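PDB 2YB1: 3',5'-nucleoside bisphosphate phosphatase from Chromobacterium violaceum, which hydrolyses nucleoside 3',5'-bisphosphates to nucleoside 5'-phosphates and orthophosphate, using three manganese ions and showing similar efficiency whichever base is present. Local coordinates for residues 64-69 / 73-78; 190-195 / 230-235; 208-213 / 237-242. All coordinates share one frame; numbering follows the deposited sequence.

Contact 1 of 3, residues 64-69 / 73-78. With MN (manganese (II) ion), chain D; MN (manganese (II) ion), chain C.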
loop_
_atom_site.group_PDB
_atom_site.type_symbol
_atom_site.label_atom_id
_atom_site.label_comp_id
_atom_site.label_asym_id
_atom_site.label_seq_id
_atom_site.Cartn_x
_atom_site.Cartn_y
_atom_site.Cartn_z
ATOM N N GLU A 64 -0.527 -3.958 2.587
ATOM C CA GLU A 64 0.463 -3.692 1.547
ATOM C C GLU A 64 1.855 -4.132 2.013
ATOM O O GLU A 64 2.432 -3.541 2.936
ATOM C CB GLU A 64 0.476 -2.207 1.153
ATOM C CG GLU A 64 1.448 -1.948 0.010
ATOM C CD GLU A 64 1.389 -0.545 -0.520
ATOM O OE1 GLU A 64 0.943 0.356 0.208
ATOM O OE2 GLU A 64 1.773 -0.358 -1.693
ATOM N N VAL A 65 2.402 -5.151 1.356
ATOM C CA VAL A 65 3.649 -5.785 1.805
ATOM C C VAL A 65 4.874 -5.296 1.047
ATOM O O VAL A 65 4.892 -5.319 -0.183
ATOM C CB VAL A 65 3.587 -7.316 1.631
ATOM C CG1 VAL A 65 4.855 -7.979 2.256
ATOM C CG2 VAL A 65 2.287 -7.867 2.233
ATOM N N SER A 66 5.885 -4.857 1.795
ATOM C CA SER A 66 7.148 -4.372 1.235
ATOM C C SER A 66 8.012 -5.548 0.800
ATOM O O SER A 66 8.231 -6.486 1.571
ATOM C CB SER A 66 7.921 -3.556 2.279
ATOM O OG SER A 66 7.130 -2.507 2.830
ATOM N N VAL A 67 8.508 -5.472 -0.434
ATOM C CA VAL A 67 9.265 -6.551 -1.060
ATOM C C VAL A 67 10.542 -5.996 -1.705
ATOM O O VAL A 67 10.520 -4.934 -2.332
ATOM C CB VAL A 67 8.399 -7.281 -2.140
ATOM C CG1 VAL A 67 9.261 -8.174 -3.065
ATOM C CG2 VAL A 67 7.305 -8.107 -1.477
ATOM N N SER A 68 11.661 -6.698 -1.528
ATOM C CA SER A 68 12.854 -6.387 -2.317
ATOM C C SER A 68 12.976 -7.467 -3.378
ATOM O O SER A 68 13.068 -8.661 -3.063
ATOM C CB SER A 68 14.118 -6.330 -1.453
ATOM O OG SER A 68 14.012 -5.340 -0.442
ATOM N N TRP A 69 12.926 -7.051 -4.634
ATOM C CA TRP A 69 13.049 -7.976 -5.750
ATOM C C TRP A 69 14.240 -7.493 -6.576
ATOM O O TRP A 69 14.169 -6.455 -7.248
ATOM C CB TRP A 69 11.748 -7.949 -6.566
ATOM C CG TRP A 69 11.693 -8.856 -7.781
ATOM C CD1 TRP A 69 11.565 -10.221 -7.793
ATOM C CD2 TRP A 69 11.714 -8.444 -9.149
ATOM N NE1 TRP A 69 11.523 -10.683 -9.088
ATOM C CE2 TRP A 69 11.609 -9.612 -9.940
ATOM C CE3 TRP A 69 11.817 -7.200 -9.786
ATOM C CZ2 TRP A 69 11.603 -9.573 -11.335
ATOM C CZ3 TRP A 69 11.806 -7.163 -11.187
ATOM C CH2 TRP A 69 11.705 -8.347 -11.939
ATOM N N THR A 73 12.598 -2.154 -4.952
ATOM C CA THR A 73 11.576 -2.288 -3.924
ATOM C C THR A 73 10.220 -2.286 -4.619
ATOM O O THR A 73 9.896 -1.345 -5.344
ATOM C CB THR A 73 11.612 -1.115 -2.926
ATOM O OG1 THR A 73 12.893 -1.068 -2.297
ATOM C CG2 THR A 73 10.540 -1.297 -1.866
ATOM N N VAL A 74 9.444 -3.350 -4.432
ATOM C CA VAL A 74 8.085 -3.388 -4.962
ATOM C C VAL A 74 7.098 -3.586 -3.811
ATOM O O VAL A 74 7.478 -4.013 -2.716
ATOM C CB VAL A 74 7.884 -4.483 -6.054
ATOM C CG1 VAL A 74 8.776 -4.212 -7.269
ATOM C CG2 VAL A 74 8.141 -5.855 -5.493
ATOM N N HIS A 75 5.839 -3.242 -4.055
ATOM C CA HIS A 75 4.803 -3.406 -3.039
ATOM C C HIS A 75 3.728 -4.366 -3.517
ATOM O O HIS A 75 3.188 -4.209 -4.618
ATOM C CB HIS A 75 4.199 -2.046 -2.672
ATOM C CG HIS A 75 5.113 -1.183 -1.860
ATOM N ND1 HIS A 75 4.869 0.155 -1.633
ATOM C CD2 HIS A 75 6.262 -1.471 -1.205
ATOM C CE1 HIS A 75 5.831 0.656 -0.877
ATOM N NE2 HIS A 75 6.684 -0.312 -0.595
ATOM N N ILE A 76 3.437 -5.372 -2.694
ATOM C CA ILE A 76 2.424 -6.375 -3.028
ATOM C C ILE A 76 1.260 -6.251 -2.052
ATOM O O ILE A 76 1.420 -6.473 -0.851
ATOM C CB ILE A 76 2.997 -7.829 -2.962
ATOM C CG1 ILE A 76 4.220 -7.971 -3.876
ATOM C CG2 ILE A 76 1.910 -8.859 -3.288
ATOM C CD1 ILE A 76 3.925 -7.688 -5.356
ATOM N N VAL A 77 0.097 -5.874 -2.573
ATOM C CA VAL A 77 -1.121 -5.790 -1.779
ATOM C C VAL A 77 -1.746 -7.178 -1.592
ATOM O O VAL A 77 -1.750 -7.987 -2.523
ATOM C CB VAL A 77 -2.144 -4.853 -2.474
ATOM C CG1 VAL A 77 -3.569 -5.138 -1.997
ATOM C CG2 VAL A 77 -1.762 -3.385 -2.253
ATOM N N GLY A 78 -2.189 -7.502 -0.381
ATOM C CA GLY A 78 -3.116 -8.616 -0.226
ATOM C C GLY A 78 -4.552 -8.176 0.009
ATOM O O GLY A 78 -4.791 -7.244 0.799
HETATM MN MN MN D . 3.046 1.196 -2.358
HETATM MN MN MN C . 0.084 2.299 -0.572
HETATM O O HOH W 1 8.262 -0.066 1.664
HETATM O O HOH W 2 14.569 -3.140 -1.800
#
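A beta hairpin carries Glu64 and His75 to the manganese centre, on the face of the sheet that also bears Ser66, Ser68 and Thr73. The Glu64 chain runs out extended, CG anti to the backbone N (chi1 -177°), until OE2 lies 2.1 Å from the chain D manganese. His75 ND1 binds the same ion at 2.2 Å, with the carboxylate and imidazole planes turned 75° apart. Glu64 OE1 takes the chain C manganese, so one carboxylate bridges two metals, a feature of this PHP-family trinuclear site; His191 also binds the chain D ion, while His7, His9 and Asp248 join OE1 at the other. His75 NE2 donates to a water that in turn donates to Ser66 OG, itself bonded to Asp40. The antiparallel strands are tied by two hydrogen-bonded pairs, Val67 with Val74 and Val65 with Ile76, the latter with Ile76 N to Val65 O at 2.9 Å. On the other face Val67 CG1 meets Val74 CG2 at 3.5 Å, and Val67 CG2 reaches Ile76 CG1 at 3.9 Å; Ala176 and Ile180 of helix 173-182 and Phe209 of helix 199-211 pack here. Near the turn, a second water links Ser68 OG and Thr73 OG1.

Contact 2 of 3, residues 190-195 / 230-235. With MN (manganese (II) ion), chain D; PO4 (phosphate ion), chain F.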
loop_
_atom_site.group_PDB
_atom_site.type_symbol
_atom_site.label_atom_id
_atom_site.label_comp_id
_atom_site.label_asym_id
_atom_site.label_seq_id
_atom_site.Cartn_x
_atom_site.Cartn_y
_atom_site.Cartn_z
ATOM N N ALA A 190 1.172 -3.775 -6.675
ATOM C CA ALA A 190 0.640 -2.435 -6.459
ATOM C C ALA A 190 1.322 -1.417 -7.374
ATOM O O ALA A 190 2.502 -1.557 -7.693
ATOM C CB ALA A 190 0.804 -2.028 -4.995
ATOM N N HIS A 191 0.545 -0.439 -7.833
ATOM C CA HIS A 191 1.054 0.723 -8.561
ATOM C C HIS A 191 2.290 0.440 -9.426
ATOM O O HIS A 191 3.344 1.049 -9.242
ATOM C CB HIS A 191 1.273 1.915 -7.611
ATOM C CG HIS A 191 2.167 1.612 -6.451
ATOM N ND1 HIS A 191 3.477 1.214 -6.603
ATOM C CD2 HIS A 191 1.939 1.658 -5.114
ATOM C CE1 HIS A 191 4.017 1.021 -5.412
ATOM N NE2 HIS A 191 3.104 1.286 -4.493
ATOM N N PRO A 192 2.146 -0.470 -10.402
ATOM C CA PRO A 192 3.276 -0.900 -11.237
ATOM C C PRO A 192 3.911 0.242 -12.053
ATOM O O PRO A 192 5.088 0.164 -12.398
ATOM C CB PRO A 192 2.654 -1.974 -12.144
ATOM C CG PRO A 192 1.180 -1.657 -12.169
ATOM C CD PRO A 192 0.889 -1.148 -10.772
ATOM N N GLY A 193 3.157 1.299 -12.320
ATOM C CA GLY A 193 3.676 2.424 -13.082
ATOM C C GLY A 193 4.735 3.236 -12.360
ATOM O O GLY A 193 5.425 4.053 -12.978
ATOM N N ARG A 194 4.871 3.012 -11.054
ATOM C CA ARG A 194 5.868 3.721 -10.251
ATOM C C ARG A 194 7.251 3.069 -10.321
ATOM O O ARG A 194 8.241 3.689 -9.949
ATOM C CB ARG A 194 5.443 3.802 -8.777
ATOM C CG ARG A 194 4.207 4.628 -8.505
ATOM C CD ARG A 194 4.482 5.698 -7.440
ATOM N NE ARG A 194 5.185 5.188 -6.251
ATOM C CZ ARG A 194 4.645 5.071 -5.037
ATOM N NH1 ARG A 194 3.376 5.419 -4.835
ATOM N NH2 ARG A 194 5.373 4.607 -4.022
ATOM N N TYR A 195 7.322 1.820 -10.773
ATOM C CA TYR A 195 8.588 1.095 -10.712
ATOM C C TYR A 195 9.502 1.505 -11.871
ATOM O O TYR A 195 9.014 1.816 -12.969
ATOM C CB TYR A 195 8.333 -0.415 -10.733
ATOM C CG TYR A 195 7.409 -0.908 -9.632
ATOM C CD1 TYR A 195 7.475 -0.375 -8.353
ATOM C CD2 TYR A 195 6.469 -1.906 -9.878
ATOM C CE1 TYR A 195 6.632 -0.816 -7.349
ATOM C CE2 TYR A 195 5.620 -2.361 -8.873
ATOM C CZ TYR A 195 5.711 -1.812 -7.608
ATOM O OH TYR A 195 4.871 -2.241 -6.598
ATOM N N HIS A 230 -3.870 2.105 -19.384
ATOM C CA HIS A 230 -3.927 1.386 -20.653
ATOM C C HIS A 230 -2.841 0.306 -20.733
ATOM O O HIS A 230 -3.107 -0.842 -21.079
ATOM C CB HIS A 230 -3.787 2.382 -21.813
ATOM C CG HIS A 230 -3.690 1.739 -23.163
ATOM N ND1 HIS A 230 -4.798 1.390 -23.905
ATOM C CD2 HIS A 230 -2.615 1.392 -23.909
ATOM C CE1 HIS A 230 -4.411 0.854 -25.048
ATOM N NE2 HIS A 230 -3.091 0.845 -25.077
ATOM N N LYS A 231 -1.613 0.690 -20.411
ATOM C CA LYS A 231 -0.466 -0.203 -20.520
ATOM C C LYS A 231 -0.569 -1.393 -19.564
ATOM O O LYS A 231 -0.350 -2.534 -19.949
ATOM C CB LYS A 231 0.817 0.586 -20.264
ATOM C CG LYS A 231 2.070 -0.217 -20.417
ATOM C CD LYS A 231 3.286 0.688 -20.355
ATOM C CE LYS A 231 3.418 1.359 -19.010
ATOM N NZ LYS A 231 4.640 2.218 -18.992
ATOM N N PHE A 232 -0.931 -1.135 -18.316
ATOM C CA PHE A 232 -1.036 -2.236 -17.354
ATOM C C PHE A 232 -2.289 -3.115 -17.532
ATOM O O PHE A 232 -2.258 -4.317 -17.224
ATOM C CB PHE A 232 -0.784 -1.731 -15.925
ATOM C CG PHE A 232 0.606 -1.215 -15.749
ATOM C CD1 PHE A 232 1.675 -2.097 -15.713
ATOM C CD2 PHE A 232 0.864 0.148 -15.717
ATOM C CE1 PHE A 232 2.975 -1.632 -15.603
ATOM C CE2 PHE A 232 2.158 0.622 -15.596
ATOM C CZ PHE A 232 3.218 -0.267 -15.546
ATOM N N ALA A 233 -3.363 -2.543 -18.079
ATOM C CA ALA A 233 -4.503 -3.354 -18.515
ATOM C C ALA A 233 -4.085 -4.434 -19.527
ATOM O O ALA A 233 -4.552 -5.573 -19.458
ATOM C CB ALA A 233 -5.602 -2.471 -19.107
ATOM N N LEU A 234 -3.228 -4.062 -20.474
ATOM C CA LEU A 234 -2.707 -5.002 -21.477
ATOM C C LEU A 234 -1.756 -6.032 -20.873
ATOM O O LEU A 234 -1.852 -7.218 -21.196
ATOM C CB LEU A 234 -2.004 -4.266 -22.622
ATOM C CG LEU A 234 -2.905 -3.416 -23.522
ATOM C CD1 LEU A 234 -2.085 -2.788 -24.647
ATOM C CD2 LEU A 234 -4.047 -4.271 -24.072
ATOM N N HIS A 235 -0.846 -5.591 -20.003
ATOM C CA HIS A 235 0.022 -6.531 -19.279
ATOM C C HIS A 235 -0.835 -7.551 -18.544
ATOM O O HIS A 235 -0.557 -8.757 -18.575
ATOM C CB HIS A 235 0.919 -5.820 -18.254
ATOM C CG HIS A 235 2.174 -5.232 -18.828
ATOM N ND1 HIS A 235 3.194 -6.004 -19.343
ATOM C CD2 HIS A 235 2.597 -3.946 -18.915
ATOM C CE1 HIS A 235 4.179 -5.220 -19.745
ATOM N NE2 HIS A 235 3.840 -3.966 -19.498
HETATM MN MN MN D . 3.046 1.196 -2.358
HETATM P P PO4 F . 2.481 3.669 -1.371
HETATM O O1 PO4 F . 2.486 4.986 -2.125
HETATM O O2 PO4 F . 1.967 3.895 0.016
HETATM O O3 PO4 F . 1.554 2.672 -2.050
HETATM O O4 PO4 F . 3.885 3.120 -1.358
#
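Phosphate O4 binds the chain D manganese at 2.3 Å and accepts a weak hydrogen bond from Arg194 NH2; His191 NE2 holds the same ion at 2.1 Å, and phosphate O3, Glu64 and His75 complete the site. His191 belongs to the loop that follows strand 186-189 in the PHP domain, and Pro192 and Gly193, next in this loop, rest against helix 226-239. The phosphate probably came from the crystallisation liquor, but its place on the manganese is consistent with that of the product phosphate. Arg194 NH1 donates to O1 at 2.9 Å, nearly straight at 170°, with O1 at the edge of the guanidinium group, in its plane. Bends at chi2 and chi3 fold the arginine back, so that its CZ stands 4.1 Å above the centre of the His191 ring, while Ala190 CB lies over the opposite face, toward the rim. Arg194 NH1 has further weak partners in Ser223 and Asp248. Against the helix, Pro192 lays CG over the face of the Phe232 ring, a CH-pi contact 3.7 Å from the centroid and 15° off the normal. Pro192 CB meets Phe232 CE1 at 3.5 Å, and Gly193 CA approaches Phe232 CE2 obliquely at 3.4 Å.

Contact 3 of 3, residues 208-213 / 237-242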
loop_
_atom_site.group_PDB
_atom_site.type_symbol
_atom_site.label_atom_id
_atom_site.label_comp_id
_atom_site.label_asym_id
_atom_site.label_seq_id
_atom_site.Cartn_x
_atom_site.Cartn_y
_atom_site.Cartn_z
ATOM N N ASP A 208 7.492 -13.963 -12.320
ATOM C CA ASP A 208 7.932 -14.346 -10.976
ATOM C C ASP A 208 6.764 -14.300 -9.973
ATOM O O ASP A 208 6.599 -15.182 -9.122
ATOM C CB ASP A 208 9.034 -13.388 -10.499
ATOM C CG ASP A 208 10.384 -13.663 -11.148
ATOM O OD1 ASP A 208 10.452 -14.500 -12.074
ATOM O OD2 ASP A 208 11.381 -13.043 -10.715
ATOM N N PHE A 209 5.974 -13.235 -10.077
ATOM C CA PHE A 209 4.810 -12.992 -9.218
ATOM C C PHE A 209 3.806 -14.147 -9.351
ATOM O O PHE A 209 3.383 -14.758 -8.363
ATOM C CB PHE A 209 4.201 -11.635 -9.620
ATOM C CG PHE A 209 2.899 -11.304 -8.950
ATOM C CD1 PHE A 209 2.856 -10.955 -7.594
ATOM C CD2 PHE A 209 1.726 -11.267 -9.686
ATOM C CE1 PHE A 209 1.647 -10.621 -6.982
ATOM C CE2 PHE A 209 0.511 -10.928 -9.082
ATOM C CZ PHE A 209 0.473 -10.605 -7.730
ATOM N N GLN A 210 3.433 -14.454 -10.583
ATOM C CA GLN A 210 2.550 -15.587 -10.849
ATOM C C GLN A 210 3.107 -16.931 -10.362
ATOM O O GLN A 210 2.387 -17.703 -9.722
ATOM C CB GLN A 210 2.215 -15.656 -12.333
ATOM C CG GLN A 210 1.243 -14.576 -12.774
ATOM C CD GLN A 210 0.796 -14.765 -14.209
ATOM O OE1 GLN A 210 1.607 -14.678 -15.132
ATOM N NE2 GLN A 210 -0.497 -15.027 -14.405
ATOM N N ALA A 211 4.381 -17.202 -10.655
ATOM C CA ALA A 211 5.023 -18.428 -10.171
ATOM C C ALA A 211 4.865 -18.585 -8.660
ATOM O O ALA A 211 4.722 -19.699 -8.148
ATOM C CB ALA A 211 6.506 -18.466 -10.574
ATOM N N ALA A 212 4.880 -17.461 -7.947
ATOM C CA ALA A 212 4.783 -17.479 -6.491
ATOM C C ALA A 212 3.335 -17.572 -6.013
ATOM O O ALA A 212 3.080 -17.721 -4.821
ATOM C CB ALA A 212 5.470 -16.246 -5.894
ATOM N N GLY A 213 2.393 -17.520 -6.952
ATOM C CA GLY A 213 0.973 -17.582 -6.636
ATOM C C GLY A 213 0.180 -16.288 -6.793
ATOM O O GLY A 213 -0.984 -16.247 -6.418
ATOM N N ASP A 237 -3.924 -8.470 -19.141
ATOM C CA ASP A 237 -4.674 -9.355 -20.028
ATOM C C ASP A 237 -3.801 -10.480 -20.600
ATOM O O ASP A 237 -4.249 -11.624 -20.702
ATOM C CB ASP A 237 -5.353 -8.572 -21.156
ATOM C CG ASP A 237 -6.261 -9.449 -21.992
ATOM O OD1 ASP A 237 -7.290 -9.910 -21.452
ATOM O OD2 ASP A 237 -5.938 -9.694 -23.176
ATOM N N ARG A 238 -2.559 -10.161 -20.966
ATOM C CA ARG A 238 -1.662 -11.161 -21.556
ATOM C C ARG A 238 -1.358 -12.283 -20.575
ATOM O O ARG A 238 -1.083 -13.413 -20.974
ATOM C CB ARG A 238 -0.343 -10.527 -21.999
ATOM C CG ARG A 238 -0.475 -9.422 -23.025
ATOM C CD ARG A 238 0.883 -8.789 -23.322
ATOM N NE ARG A 238 1.776 -9.709 -24.025
ATOM C CZ ARG A 238 2.643 -10.521 -23.424
ATOM N NH1 ARG A 238 2.738 -10.531 -22.101
ATOM N NH2 ARG A 238 3.417 -11.322 -24.147
ATOM N N HIS A 239 -1.344 -11.954 -19.291
ATOM C CA HIS A 239 -1.039 -12.953 -18.270
ATOM C C HIS A 239 -2.247 -13.509 -17.517
ATOM O O HIS A 239 -2.103 -14.344 -16.628
ATOM C CB HIS A 239 0.041 -12.419 -17.339
ATOM C CG HIS A 239 1.312 -12.103 -18.058
ATOM N ND1 HIS A 239 2.208 -13.080 -18.440
ATOM C CD2 HIS A 239 1.813 -10.932 -18.518
ATOM C CE1 HIS A 239 3.216 -12.522 -19.087
ATOM N NE2 HIS A 239 3.005 -11.218 -19.142
ATOM N N GLY A 240 -3.437 -13.044 -17.872
ATOM C CA GLY A 240 -4.640 -13.489 -17.190
ATOM C C GLY A 240 -4.715 -12.992 -15.757
ATOM O O GLY A 240 -5.275 -13.664 -14.903
ATOM N N LEU A 241 -4.141 -11.821 -15.488
ATOM C CA LEU A 241 -4.236 -11.217 -14.149
ATOM C C LEU A 241 -5.542 -10.448 -13.973
ATOM O O LEU A 241 -6.036 -9.815 -14.915
ATOM C CB LEU A 241 -3.062 -10.269 -13.907
ATOM C CG LEU A 241 -1.663 -10.887 -13.861
ATOM C CD1 LEU A 241 -0.605 -9.796 -13.781
ATOM C CD2 LEU A 241 -1.559 -11.836 -12.675
ATOM N N TYR A 242 -6.080 -10.486 -12.758
ATOM C CA TYR A 242 -7.254 -9.696 -12.390
ATOM C C TYR A 242 -6.849 -8.269 -12.031
ATOM O O TYR A 242 -5.789 -8.047 -11.443
ATOM C CB TYR A 242 -7.990 -10.358 -11.212
ATOM C CG TYR A 242 -8.551 -11.702 -11.617
ATOM C CD1 TYR A 242 -9.744 -11.786 -12.324
ATOM C CD2 TYR A 242 -7.867 -12.881 -11.336
ATOM C CE1 TYR A 242 -10.250 -13.008 -12.729
ATOM C CE2 TYR A 242 -8.370 -14.119 -11.734
ATOM C CZ TYR A 242 -9.566 -14.170 -12.431
ATOM O OH TYR A 242 -10.090 -15.382 -12.843
HETATM O O HOH W 3 1.516 -15.671 -17.820
#
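Gln210 NE2 donates to the backbone O of His239 at 2.8 Å, joining the C-terminal ends of helices 199-211 and 226-239, neighbouring helices of the PHP fold. This direct polar link is bent, 140° at the hydrogen, and its donor is tilted 24° from the carbonyl plane. It uses the carbonyl just ahead of Gly240, the residue of positive phi that closes helix 226-239 in a Schellman motif. Gly213 ends the other helix in the same way, and its N bonds back to Gln210 O at 2.8 Å.

The other end of the amide works through water: Gln210 OE1 accepts from a water that is also hydrogen-bonded to His239 ND1 and lies in the plane of the imidazole, at its edge. Amide and ring stand almost perpendicular, 88° apart, with OE1 passing 3.5 Å from His239 CB. The glutamine thus engages both the carbonyl and the side chain of one residue, which would restrict the rotation of its amide. His239 NE2, on the far side of the ring, is hydrogen-bonded to Glu203, which also forms a salt bridge with Arg238.

Apolar packing takes place beside this polar group. Phe209 packs on Val177, Ala187 and Ile189 as well as on Leu241. Leu241 CD2 fits against the aliphatic part of Gln210, 3.9 Å from CG. The same CD2 also lies at the edge of the Phe209 ring, near its plane, 4.2 Å from CE2.

How the contacts relate
From the N terminus, contact 1 comes first and closes a tight hairpin, strands 59-69 and 72-79, before the other two open. Contacts 2 and 3 then cross: 190-195, 208-213, 230-235 and 237-242 follow in turn, so the loop after strand 186-189 and the end of helix 199-211 reach, respectively, the middle of helix 226-239 and its C-terminal end with the residues just after it. Contact 1 meets contact 2 at the chain D manganese, and strand 72-79 is also tied to that loop by probable hydrogen bonds of His75 N with Tyr195 OH and His75 O with Ala190 N. It meets contact 3 where Trp69 NE1 reaches Asp208 OD2 and Ile76 packs on Phe209.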